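ABC-type amino acid transport system, periplasmic component (Caldanaerobacter subterraneus subsp. tengcongensis MB4, PDB 4YMX) binds arginine as the substrate-binding component of an amino acid ABC transporter, holding it between two lobes for delivery to the membrane-embedded part. Local coordinates at residues I92-L95 / R99-M102; V63-D68 / L122-R127; K168-N173 / F179-N184; I69-A74 / V79-K84. All coordinates share one frame; numbering follows the deposited sequence. Where two conformers were deposited one is given.

Contact 1. Residues I92-L95 / R99-M102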
loop_
_atom_site.group_PDB
_atom_site.type_symbol
_atom_site.label_atom_id
_atom_site.label_comp_id
_atom_site.label_asym_id
_atom_site.label_seq_id
_atom_site.Cartn_x
_atom_site.Cartn_y
_atom_site.Cartn_z
ATOM N N ILE A 92 5.716 10.814 0.625
ATOM C CA ILE A 92 5.809 11.901 -0.344
ATOM C C ILE A 92 6.670 13.081 0.167
ATOM O O ILE A 92 7.538 13.569 -0.569
ATOM C CB ILE A 92 4.424 12.299 -0.904
ATOM C CG1 ILE A 92 3.958 11.211 -1.878
ATOM C CG2 ILE A 92 4.476 13.669 -1.584
ATOM C CD1 ILE A 92 2.526 11.356 -2.309
ATOM N N PRO A 93 6.484 13.506 1.435
ATOM C CA PRO A 93 7.410 14.524 1.949
ATOM C C PRO A 93 8.889 14.109 1.908
ATOM O O PRO A 93 9.738 14.938 1.593
ATOM C CB PRO A 93 6.948 14.705 3.391
ATOM C CG PRO A 93 5.477 14.456 3.328
ATOM C CD PRO A 93 5.315 13.339 2.318
ATOM N N ALA A 94 9.193 12.853 2.205
ATOM C CA ALA A 94 10.575 12.390 2.144
ATOM C C ALA A 94 11.122 12.459 0.717
ATOM O O ALA A 94 12.274 12.835 0.496
ATOM C CB ALA A 94 10.693 10.973 2.705
ATOM N N LEU A 95 10.285 12.110 -0.253
ATOM C CA LEU A 95 10.681 12.120 -1.648
ATOM C C LEU A 95 10.910 13.556 -2.122
ATOM O O LEU A 95 11.894 13.845 -2.815
ATOM C CB LEU A 95 9.604 11.419 -2.473
ATOM C CG LEU A 95 9.846 11.124 -3.944
ATOM C CD1 LEU A 95 11.102 10.291 -4.131
ATOM C CD2 LEU A 95 8.627 10.413 -4.521
ATOM N N ARG A 99 15.156 12.845 0.685
ATOM C CA ARG A 99 15.591 11.871 1.684
ATOM C C ARG A 99 15.501 10.435 1.157
ATOM O O ARG A 99 16.133 9.530 1.698
ATOM C CB ARG A 99 14.785 12.016 2.979
ATOM C CG ARG A 99 15.009 13.347 3.703
ATOM C CD ARG A 99 14.505 13.293 5.140
ATOM N NE ARG A 99 13.051 13.193 5.207
ATOM C CZ ARG A 99 12.232 14.241 5.247
ATOM N NH1 ARG A 99 12.720 15.474 5.233
ATOM N NH2 ARG A 99 10.920 14.055 5.309
ATOM N N VAL A 100 14.697 10.233 0.115
ATOM C CA VAL A 100 14.680 8.967 -0.624
ATOM C C VAL A 100 14.660 9.322 -2.107
ATOM O O VAL A 100 14.288 10.444 -2.471
ATOM C CB VAL A 100 13.455 8.060 -0.284
ATOM C CG1 VAL A 100 13.413 7.715 1.191
ATOM C CG2 VAL A 100 12.158 8.715 -0.719
ATOM N N ASP A 101 15.061 8.378 -2.956
ATOM C CA ASP A 101 15.074 8.587 -4.403
ATOM C C ASP A 101 13.788 8.123 -5.086
ATOM O O ASP A 101 13.411 8.632 -6.139
ATOM C CB ASP A 101 16.249 7.841 -5.036
ATOM C CG ASP A 101 17.583 8.253 -4.461
ATOM O OD1 ASP A 101 17.828 9.471 -4.348
ATOM O OD2 ASP A 101 18.385 7.358 -4.122
ATOM N N MET A 102 13.128 7.134 -4.495
ATOM C CA MET A 102 11.881 6.627 -5.032
ATOM C C MET A 102 11.056 6.055 -3.900
ATOM O O MET A 102 11.590 5.712 -2.837
ATOM C CB MET A 102 12.113 5.564 -6.120
ATOM C CG MET A 102 12.741 4.274 -5.614
ATOM S SD MET A 102 12.979 3.106 -6.962
ATOM C CE MET A 102 13.882 1.803 -6.130
HETATM O O HOH W 1 14.189 12.387 -4.536
#
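Ala94 and Arg99 meet through both backbone and side chain. The N-H of Arg99 bonds to the carbonyl of Ala94 five residues earlier, with Arg99 N 2.9 Å from Ala94 O. The N-H...O angle of 139° makes this a bent bond. In the conformer described, the arginine side chain then doubles back along the helix: a bend at chi3 (-68°) brings its guanidinium to the backbone of Ala94, Arg99 NH2 lying 3.6 Å from Ala94 CA. The group approaches obliquely, and it also nears the backbone of Pro93.

Next along the chain, Val100 CG2 rests 3.8 Å from Leu95 CA and 3.9 Å from Leu95 CD1. Leu95 has CG anti to its backbone N (chi1 -172°), which sends CD1 across to the turning chain, 3.5 Å from Asp101 O. One branch of the leucine thus touches both a methyl of Val100 and the Asp101-Met102 peptide.

Helix 91-96 is the connection of a beta-alpha-beta crossover between the parallel strands 80-85 and 102-103, which have strand 38-43 between them. The loop described here is the return from helix to sheet. A water lies between its two sides, within hydrogen-bonding distance of both carbonyls, 2.8 Å from Val100 O and 3.2 Å from Leu95 O.

Further out, Leu95 also packs on Val117 and Ala225, and Ala94 and Val100 share Met86 as a neighbour. Asp101 turns away from the helix, its OD2 accepting from the backbone N of Val40, while the carbonyl of Arg99 is bonded by Lys84 NZ.

Contact 2. Residues V63-D68 / L122-R127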
loop_
_atom_site.group_PDB
_atom_site.type_symbol
_atom_site.label_atom_id
_atom_site.label_comp_id
_atom_site.label_asym_id
_atom_site.label_seq_id
_atom_site.Cartn_x
_atom_site.Cartn_y
_atom_site.Cartn_z
ATOM N N VAL A 63 10.454 -7.393 2.923
ATOM C CA VAL A 63 10.229 -8.194 1.726
ATOM C C VAL A 63 8.853 -7.916 1.137
ATOM O O VAL A 63 8.010 -7.276 1.770
ATOM C CB VAL A 63 10.339 -9.709 2.021
ATOM C CG1 VAL A 63 11.721 -10.059 2.563
ATOM C CG2 VAL A 63 9.265 -10.137 3.005
ATOM N N GLY A 64 8.621 -8.412 -0.073
ATOM C CA GLY A 64 7.321 -8.301 -0.709
ATOM C C GLY A 64 7.426 -8.002 -2.186
ATOM O O GLY A 64 8.519 -7.828 -2.727
ATOM N N PHE A 65 6.271 -7.928 -2.834
ATOM C CA PHE A 65 6.186 -7.639 -4.262
ATOM C C PHE A 65 6.894 -6.332 -4.609
ATOM O O PHE A 65 7.662 -6.262 -5.572
ATOM C CB PHE A 65 4.702 -7.582 -4.640
ATOM C CG PHE A 65 4.425 -7.398 -6.100
ATOM C CD1 PHE A 65 4.882 -8.316 -7.041
ATOM C CD2 PHE A 65 3.622 -6.355 -6.524
ATOM C CE1 PHE A 65 4.586 -8.152 -8.386
ATOM C CE2 PHE A 65 3.318 -6.189 -7.870
ATOM C CZ PHE A 65 3.800 -7.091 -8.800
ATOM N N ASP A 66 6.654 -5.295 -3.815
ATOM C CA ASP A 66 7.287 -4.005 -4.076
ATOM C C ASP A 66 8.791 -4.062 -3.900
ATOM O O ASP A 66 9.527 -3.343 -4.589
ATOM C CB ASP A 66 6.720 -2.905 -3.178
ATOM C CG ASP A 66 5.341 -2.433 -3.615
ATOM O OD1 ASP A 66 4.875 -2.805 -4.705
ATOM O OD2 ASP A 66 4.737 -1.636 -2.872
ATOM N N ILE A 67 9.252 -4.887 -2.970
ATOM C CA ILE A 67 10.691 -5.030 -2.755
ATOM C C ILE A 67 11.353 -5.769 -3.922
ATOM O O ILE A 67 12.454 -5.409 -4.347
ATOM C CB ILE A 67 11.011 -5.746 -1.438
ATOM C CG1 ILE A 67 10.278 -5.079 -0.274
ATOM C CG2 ILE A 67 12.521 -5.775 -1.202
ATOM C CD1 ILE A 67 10.434 -3.580 -0.192
ATOM N N ASP A 68 10.686 -6.788 -4.452
ATOM C CA ASP A 68 11.215 -7.462 -5.629
ATOM C C ASP A 68 11.325 -6.497 -6.803
ATOM O O ASP A 68 12.309 -6.531 -7.550
ATOM C CB ASP A 68 10.375 -8.681 -5.992
ATOM C CG ASP A 68 10.514 -9.803 -4.982
ATOM O OD1 ASP A 68 11.397 -9.737 -4.096
ATOM O OD2 ASP A 68 9.725 -10.765 -5.077
ATOM N N LEU A 122 1.384 2.152 -14.043
ATOM C CA LEU A 122 0.848 1.238 -13.034
ATOM C C LEU A 122 1.528 -0.127 -13.133
ATOM O O LEU A 122 1.818 -0.611 -14.238
ATOM C CB LEU A 122 -0.661 1.060 -13.200
ATOM C CG LEU A 122 -1.554 2.262 -12.918
ATOM C CD1 LEU A 122 -2.961 1.960 -13.377
ATOM C CD2 LEU A 122 -1.551 2.585 -11.439
ATOM N N TYR A 123 1.783 -0.753 -11.986
ATOM C CA TYR A 123 2.357 -2.098 -11.983
ATOM C C TYR A 123 1.453 -3.131 -11.292
ATOM O O TYR A 123 1.765 -4.326 -11.291
ATOM C CB TYR A 123 3.767 -2.113 -11.368
ATOM C CG TYR A 123 3.799 -1.736 -9.908
ATOM C CD1 TYR A 123 3.460 -2.659 -8.923
ATOM C CD2 TYR A 123 4.167 -0.456 -9.507
ATOM C CE1 TYR A 123 3.475 -2.314 -7.587
ATOM C CE2 TYR A 123 4.193 -0.111 -8.159
ATOM C CZ TYR A 123 3.844 -1.045 -7.212
ATOM O OH TYR A 123 3.852 -0.709 -5.879
ATOM N N TYR A 124 0.349 -2.678 -10.695
ATOM C CA TYR A 124 -0.638 -3.594 -10.133
ATOM C C TYR A 124 -1.953 -2.869 -9.899
ATOM O O TYR A 124 -1.957 -1.674 -9.650
ATOM C CB TYR A 124 -0.123 -4.232 -8.833
ATOM C CG TYR A 124 -0.683 -5.624 -8.600
ATOM C CD1 TYR A 124 -0.403 -6.655 -9.480
ATOM C CD2 TYR A 124 -1.491 -5.900 -7.510
ATOM C CE1 TYR A 124 -0.913 -7.930 -9.288
ATOM C CE2 TYR A 124 -2.018 -7.172 -7.311
ATOM C CZ TYR A 124 -1.718 -8.182 -8.200
ATOM O OH TYR A 124 -2.226 -9.454 -8.023
ATOM N N ASP A 125 -3.069 -3.581 -9.976
ATOM C CA ASP A 125 -4.363 -2.979 -9.725
ATOM C C ASP A 125 -4.602 -3.016 -8.207
ATOM O O ASP A 125 -3.849 -3.649 -7.461
ATOM C CB ASP A 125 -5.446 -3.740 -10.496
ATOM C CG ASP A 125 -6.780 -3.016 -10.516
ATOM O OD1 ASP A 125 -6.827 -1.796 -10.224
ATOM O OD2 ASP A 125 -7.792 -3.674 -10.842
ATOM N N SER A 126 -5.631 -2.325 -7.738
ATOM C CA SER A 126 -6.036 -2.467 -6.341
ATOM C C SER A 126 -7.510 -2.130 -6.169
ATOM O O SER A 126 -8.127 -1.493 -7.039
ATOM C CB SER A 126 -5.176 -1.600 -5.403
ATOM O OG SER A 126 -5.360 -0.221 -5.666
ATOM N N ARG A 127 -8.070 -2.566 -5.041
ATOM C CA ARG A 127 -9.474 -2.367 -4.716
ATOM C C ARG A 127 -9.621 -2.101 -3.218
ATOM O O ARG A 127 -9.035 -2.806 -2.402
ATOM C CB ARG A 127 -10.273 -3.620 -5.091
ATOM C CG ARG A 127 -11.761 -3.558 -4.757
ATOM C CD ARG A 127 -12.391 -4.948 -4.760
ATOM N NE ARG A 127 -12.204 -5.645 -6.031
ATOM C CZ ARG A 127 -13.003 -5.504 -7.085
ATOM N NH1 ARG A 127 -14.046 -4.685 -7.026
ATOM N NH2 ARG A 127 -12.760 -6.178 -8.199
#
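The ring of Phe65 presents its edge to the face of Tyr124 in an edge-to-face pair, with centroids 5.4 Å apart and planes at 63°. The same corner of the phenylalanine meets the other tyrosine: Phe65 CE2 lies near the plane of the Tyr123 ring, at its edge, 3.7 Å from Tyr123 CD1. Those two planes are inclined at 52°, an oblique pairing that is neither a stack nor a T. With CG anti to the backbone N, the Phe65 ring is carried outward from the helix, and its CE2 corner meets both tyrosines. Phe65 CE2 also comes within 4.1 Å of Tyr124 CB. Phe258 of helix 249-258 extends the aromatic cluster, stacking on Tyr124 and meeting Phe65 edge-to-face.

The cluster sits where helix 65-77, introduced by Gly64 at its N-cap, faces the end of strand 117-124. From there the chain leaves the sheet of one lobe and enters strand 128-133 of the other, so 122-127 includes one of the interlobe connections of this two-lobed binding protein.

Tyr123 continues past the phenylalanine to Asp66. Tyr123 OH is 2.6 Å from Asp66 OD1 in a weak hydrogen bond, and it is not settled that the proton goes to this oxygen; the carboxylate plane stands 81° from the ring. The firmer partner of the aspartate is Gly106, a residue of the arginine pocket, whose backbone N donates to Asp66 OD2. Glu51, also of that pocket, brings OE1 close to Asp66 OD2; two like charges so near may raise the proton affinity of one of them.

Contact 3. Residues K168-N173 / F179-N184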
loop_
_atom_site.group_PDB
_atom_site.type_symbol
_atom_site.label_atom_id
_atom_site.label_comp_id
_atom_site.label_asym_id
_atom_site.label_seq_id
_atom_site.Cartn_x
_atom_site.Cartn_y
_atom_site.Cartn_z
ATOM N N LYS A 168 -16.944 8.703 11.978
ATOM C CA LYS A 168 -15.981 9.041 13.010
ATOM C C LYS A 168 -14.662 8.406 12.603
ATOM O O LYS A 168 -14.430 7.216 12.829
ATOM C CB LYS A 168 -16.439 8.533 14.378
ATOM C CG LYS A 168 -17.850 8.991 14.732
ATOM C CD LYS A 168 -18.298 8.480 16.096
ATOM C CE LYS A 168 -19.767 8.817 16.348
ATOM N NZ LYS A 168 -20.186 8.516 17.746
ATOM N N LEU A 169 -13.806 9.199 11.965
ATOM C CA LEU A 169 -12.524 8.694 11.497
ATOM C C LEU A 169 -11.602 8.386 12.667
ATOM O O LEU A 169 -11.464 9.193 13.589
ATOM C CB LEU A 169 -11.831 9.712 10.590
ATOM C CG LEU A 169 -12.213 9.835 9.118
ATOM C CD1 LEU A 169 -11.119 10.607 8.399
ATOM C CD2 LEU A 169 -12.421 8.473 8.474
ATOM N N LYS A 170 -10.967 7.222 12.622
ATOM C CA LYS A 170 -9.869 6.910 13.534
ATOM C C LYS A 170 -8.617 6.778 12.673
ATOM O O LYS A 170 -8.493 5.843 11.871
ATOM C CB LYS A 170 -10.130 5.621 14.308
ATOM C CG LYS A 170 -9.125 5.385 15.444
ATOM C CD LYS A 170 -9.454 4.125 16.229
ATOM C CE LYS A 170 -8.630 4.031 17.517
ATOM N NZ LYS A 170 -7.160 3.986 17.250
ATOM N N GLN A 171 -7.698 7.726 12.825
ATOM C CA GLN A 171 -6.575 7.872 11.906
ATOM C C GLN A 171 -5.303 7.285 12.487
ATOM O O GLN A 171 -4.871 7.671 13.578
ATOM C CB GLN A 171 -6.386 9.353 11.565
ATOM C CG GLN A 171 -7.548 9.891 10.740
ATOM C CD GLN A 171 -7.614 11.399 10.704
ATOM O OE1 GLN A 171 -7.937 12.040 11.702
ATOM N NE2 GLN A 171 -7.320 11.974 9.547
ATOM N N LEU A 172 -4.700 6.353 11.753
ATOM C CA LEU A 172 -3.502 5.655 12.223
ATOM C C LEU A 172 -2.313 5.857 11.285
ATOM O O LEU A 172 -2.471 5.942 10.063
ATOM C CB LEU A 172 -3.787 4.147 12.333
ATOM C CG LEU A 172 -4.633 3.629 13.506
ATOM C CD1 LEU A 172 -4.035 4.052 14.848
ATOM C CD2 LEU A 172 -6.100 4.053 13.399
ATOM N N ASN A 173 -1.115 5.897 11.857
ATOM C CA ASN A 173 0.099 5.917 11.051
ATOM C C ASN A 173 0.306 4.631 10.266
ATOM O O ASN A 173 0.682 4.672 9.099
ATOM C CB ASN A 173 1.323 6.157 11.934
ATOM C CG ASN A 173 1.365 7.557 12.495
ATOM O OD1 ASN A 173 0.815 8.488 11.907
ATOM N ND2 ASN A 173 2.017 7.711 13.640
ATOM N N PHE A 179 -5.712 -2.880 12.460
ATOM C CA PHE A 179 -6.180 -4.223 12.750
ATOM C C PHE A 179 -6.244 -4.510 14.242
ATOM O O PHE A 179 -7.173 -5.183 14.705
ATOM C CB PHE A 179 -5.358 -5.261 11.982
ATOM C CG PHE A 179 -5.770 -5.374 10.543
ATOM C CD1 PHE A 179 -6.734 -6.294 10.172
ATOM C CD2 PHE A 179 -5.247 -4.513 9.579
ATOM C CE1 PHE A 179 -7.151 -6.388 8.852
ATOM C CE2 PHE A 179 -5.654 -4.600 8.257
ATOM C CZ PHE A 179 -6.612 -5.542 7.899
ATOM N N MET A 180 -5.296 -3.966 15.002
ATOM C CA MET A 180 -5.364 -4.085 16.452
ATOM C C MET A 180 -6.600 -3.365 16.997
ATOM O O MET A 180 -7.273 -3.872 17.900
ATOM C CB MET A 180 -4.078 -3.562 17.098
ATOM C CG MET A 180 -2.875 -4.462 16.842
ATOM S SD MET A 180 -1.298 -3.625 17.143
ATOM C CE MET A 180 -1.416 -3.305 18.900
ATOM N N ASP A 181 -6.921 -2.208 16.424
ATOM C CA ASP A 181 -8.116 -1.465 16.818
ATOM C C ASP A 181 -9.377 -2.294 16.612
ATOM O O ASP A 181 -10.230 -2.392 17.496
ATOM C CB ASP A 181 -8.257 -0.179 15.997
ATOM C CG ASP A 181 -7.317 0.907 16.434
ATOM O OD1 ASP A 181 -6.813 0.858 17.578
ATOM O OD2 ASP A 181 -7.101 1.837 15.626
ATOM N N LEU A 182 -9.507 -2.880 15.428
ATOM C CA LEU A 182 -10.692 -3.674 15.124
ATOM C C LEU A 182 -10.777 -4.895 16.032
ATOM O O LEU A 182 -11.849 -5.203 16.572
ATOM C CB LEU A 182 -10.719 -4.069 13.646
ATOM C CG LEU A 182 -11.998 -4.790 13.198
ATOM C CD1 LEU A 182 -13.227 -3.903 13.361
ATOM C CD2 LEU A 182 -11.866 -5.266 11.754
ATOM N N GLN A 183 -9.647 -5.560 16.250
ATOM C CA GLN A 183 -9.623 -6.734 17.111
ATOM C C GLN A 183 -10.088 -6.387 18.521
ATOM O O GLN A 183 -10.814 -7.167 19.160
ATOM C CB GLN A 183 -8.221 -7.353 17.140
ATOM C CG GLN A 183 -8.129 -8.636 17.964
ATOM C CD GLN A 183 -9.075 -9.717 17.471
ATOM O OE1 GLN A 183 -9.370 -9.806 16.281
ATOM N NE2 GLN A 183 -9.568 -10.538 18.392
ATOM N N ASN A 184 -9.692 -5.205 18.986
ATOM C CA ASN A 184 -9.978 -4.763 20.351
ATOM C C ASN A 184 -11.256 -3.939 20.506
ATOM O O ASN A 184 -11.515 -3.387 21.574
ATOM C CB ASN A 184 -8.789 -3.977 20.911
ATOM C CG ASN A 184 -7.570 -4.846 21.142
ATOM O OD1 ASN A 184 -6.519 -4.639 20.533
ATOM N ND2 ASN A 184 -7.706 -5.832 22.026
#
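Asp181 OD2 takes a salt-bridging hydrogen bond from Lys170 NZ at 2.7 Å. The other oxygen of the same carboxylate, Asp181 OD1, forms a second salt bridge with NE of Arg186, just beyond the helix. The ammonium group does not approach in the plane of the carboxylate: it comes from above, 40° out of it, and Lys170 NZ is also only 3.2 Å from Asp181 OD1.

The two side chains run toward each other from opposite directions. Lys170 leaves the strand with CG anti to its backbone N and stays extended as far as CE, where a turn at chi4 (-61°) folds the ammonium onto the oxygen. The aliphatic chain beneath the ammonium passes the acid as well, with Lys170 CD 3.3 Å from Asp181 OD2. Leu172, two residues further on the same face of the strand, adds an apolar neighbour, its CD2 standing 3.3 Å from Asp181 OD2. The leucine also packs on Asp177 and Glu178 of the helix.

Strand 168-172 is the outermost strand on its side of the second lobe's sheet. Helix 175-183 follows it and leads to strand 189-193, a beta-alpha-beta crossover that passes strand 148-152. The salt bridge therefore ties the edge strand to the helix that succeeds it, across a gap of 9.2 Å between Lys170 CA and Asp181 CA.

With a lysine and an arginine both paired to it, the buried Asp181 carboxylate is probably kept ionised.

Contact 4. Residues I69-A74 / V79-K84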
loop_
_atom_site.group_PDB
_atom_site.type_symbol
_atom_site.label_atom_id
_atom_site.label_comp_id
_atom_site.label_asym_id
_atom_site.label_seq_id
_atom_site.Cartn_x
_atom_site.Cartn_y
_atom_site.Cartn_z
ATOM N N ILE A 69 10.339 -5.618 -6.958
ATOM C CA ILE A 69 10.394 -4.634 -8.034
ATOM C C ILE A 69 11.555 -3.667 -7.788
ATOM O O ILE A 69 12.321 -3.343 -8.704
ATOM C CB ILE A 69 9.057 -3.868 -8.168
ATOM C CG1 ILE A 69 7.959 -4.833 -8.628
ATOM C CG2 ILE A 69 9.193 -2.696 -9.125
ATOM C CD1 ILE A 69 6.561 -4.235 -8.632
ATOM N N ALA A 70 11.696 -3.219 -6.543
ATOM C CA ALA A 70 12.800 -2.329 -6.185
ATOM C C ALA A 70 14.146 -2.945 -6.493
ATOM O O ALA A 70 15.046 -2.268 -7.008
ATOM C CB ALA A 70 12.735 -1.985 -4.743
ATOM N N ASN A 71 14.298 -4.226 -6.183
ATOM C CA ASN A 71 15.565 -4.879 -6.459
ATOM C C ASN A 71 15.832 -5.028 -7.951
ATOM O O ASN A 71 16.989 -4.951 -8.377
ATOM C CB ASN A 71 15.695 -6.193 -5.694
ATOM C CG ASN A 71 16.243 -5.980 -4.305
ATOM O OD1 ASN A 71 17.386 -5.553 -4.137
ATOM N ND2 ASN A 71 15.434 -6.270 -3.304
ATOM N N ALA A 72 14.776 -5.175 -8.747
ATOM C CA ALA A 72 14.944 -5.214 -10.197
ATOM C C ALA A 72 15.438 -3.859 -10.703
ATOM O O ALA A 72 16.287 -3.783 -11.599
ATOM C CB ALA A 72 13.638 -5.610 -10.890
ATOM N N ILE A 73 14.918 -2.783 -10.115
ATOM C CA ILE A 73 15.342 -1.439 -10.483
ATOM C C ILE A 73 16.800 -1.216 -10.085
ATOM O O ILE A 73 17.599 -0.704 -10.883
ATOM C CB ILE A 73 14.432 -0.375 -9.825
ATOM C CG1 ILE A 73 13.020 -0.440 -10.418
ATOM C CG2 ILE A 73 15.043 1.035 -9.950
ATOM C CD1 ILE A 73 11.977 0.310 -9.589
ATOM N N ALA A 74 17.150 -1.604 -8.858
ATOM C CA ALA A 74 18.520 -1.442 -8.374
ATOM C C ALA A 74 19.495 -2.213 -9.258
ATOM O O ALA A 74 20.592 -1.725 -9.540
ATOM C CB ALA A 74 18.636 -1.893 -6.940
ATOM N N VAL A 79 23.326 -0.622 -8.798
ATOM C CA VAL A 79 23.574 0.007 -7.505
ATOM C C VAL A 79 22.998 -0.819 -6.359
ATOM O O VAL A 79 22.184 -1.723 -6.572
ATOM C CB VAL A 79 22.970 1.431 -7.429
ATOM C CG1 VAL A 79 23.618 2.352 -8.462
ATOM C CG2 VAL A 79 21.464 1.381 -7.632
ATOM N N LYS A 80 23.435 -0.489 -5.147
ATOM C CA LYS A 80 22.922 -1.098 -3.928
ATOM C C LYS A 80 21.573 -0.475 -3.598
ATOM O O LYS A 80 21.402 0.740 -3.721
ATOM C CB LYS A 80 23.896 -0.838 -2.774
ATOM C CG LYS A 80 23.433 -1.363 -1.407
ATOM C CD LYS A 80 24.266 -0.767 -0.279
ATOM C CE LYS A 80 23.793 -1.246 1.085
ATOM N NZ LYS A 80 24.385 -0.411 2.170
ATOM N N LEU A 81 20.620 -1.305 -3.177
ATOM C CA LEU A 81 19.324 -0.816 -2.721
ATOM C C LEU A 81 19.348 -0.629 -1.208
ATOM O O LEU A 81 19.715 -1.545 -0.462
ATOM C CB LEU A 81 18.218 -1.804 -3.083
ATOM C CG LEU A 81 16.819 -1.468 -2.555
ATOM C CD1 LEU A 81 16.239 -0.238 -3.237
ATOM C CD2 LEU A 81 15.891 -2.657 -2.718
ATOM N N GLU A 82 18.975 0.563 -0.760
ATOM C CA GLU A 82 18.743 0.797 0.658
ATOM C C GLU A 82 17.277 1.138 0.843
ATOM O O GLU A 82 16.713 1.926 0.079
ATOM C CB GLU A 82 19.646 1.918 1.185
ATOM C CG GLU A 82 21.109 1.478 1.319
ATOM C CD GLU A 82 22.031 2.555 1.879
ATOM O OE1 GLU A 82 23.233 2.257 2.081
ATOM O OE2 GLU A 82 21.575 3.691 2.117
ATOM N N ILE A 83 16.659 0.542 1.857
ATOM C CA ILE A 83 15.255 0.783 2.143
ATOM C C ILE A 83 15.108 1.533 3.461
ATOM O O ILE A 83 15.690 1.135 4.482
ATOM C CB ILE A 83 14.478 -0.540 2.246
ATOM C CG1 ILE A 83 14.671 -1.383 0.989
ATOM C CG2 ILE A 83 12.998 -0.270 2.472
ATOM C CD1 ILE A 83 14.085 -2.769 1.112
ATOM N N LYS A 84 14.336 2.618 3.439
ATOM C CA LYS A 84 13.939 3.308 4.665
ATOM C C LYS A 84 12.463 3.040 4.943
ATOM O O LYS A 84 11.602 3.395 4.135
ATOM C CB LYS A 84 14.172 4.814 4.545
ATOM C CG LYS A 84 15.636 5.239 4.432
ATOM C CD LYS A 84 15.736 6.755 4.370
ATOM C CE LYS A 84 17.179 7.233 4.307
ATOM N NZ LYS A 84 17.267 8.726 4.220
#
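One hydrogen bond crosses between the helix and the start of the strand: Val79 N donates to Ala74 O at 3.0 Å. It is nearly straight, with an N-H...O angle of 174°. Because it spans five residues, the bond closes the turn through which the chain leaves helix 65-77 and enters strand 80-85.

The apolar contacts centre on Leu81, which points toward the helix. Leu81 CB rests 3.9 Å from Ala74 CB, while the branch end advances one helical turn to Ala70, placing Leu81 CD2 3.8 Å from Ala70 CB. CG anti to the backbone N (chi1 175°) directs the branch along this line of alanines. Such small residues probably help the strand come close, the axes of the two segments approaching to 8.1 Å at 144°, roughly antiparallel. Ala74 CB also lies 3.6 Å from Val79 O. Together helix and strand form the second half of a beta-alpha-beta unit in which strand 80-85 pairs in parallel with strand 38-43, whose Met41 packs on Ala70.

Between polar and apolar stands Asn71. Its amide crosses the leucine at about a right angle, Asn71 OD1 lying 3.6 Å from Leu81 CD2, while ND2 makes a weak hydrogen bond to Ile67 O in the preceding turn.

On the strand face turned away from the helix, Lys80 NZ forms a salt bridge with Glu82 OE1 at 2.9 Å, Glu82 OE1 accepting through its anti lone pair. The helix-strand contact itself is largely apolar, with Asn71 at its margin and one backbone bond at the turn.

In the fold
Contacts 4 and 1 belong to one lobe and contact 3 to the other; contact 2 lies mostly in the first and reaches the connection between them. Contacts 4 and 1 follow in series within the loop closed by contact 2; contact 3 comes later. Contacts 2 and 4 share helix 65-77 and reach the same five-stranded sheet, their centres about 14 Å apart, with Tyr123 packing on Ile69. Contact 1, its centre also about 14 Å from that of contact 4, is joined to it by Lys84 and Arg99. Contact 3, on the second sheet, lies about 32 Å from contact 4, centre to centre. Contacts 1, 3 and 4 build the lobes; contact 2 adjoins the arginine between them, Asp66 coming within about 6 Å.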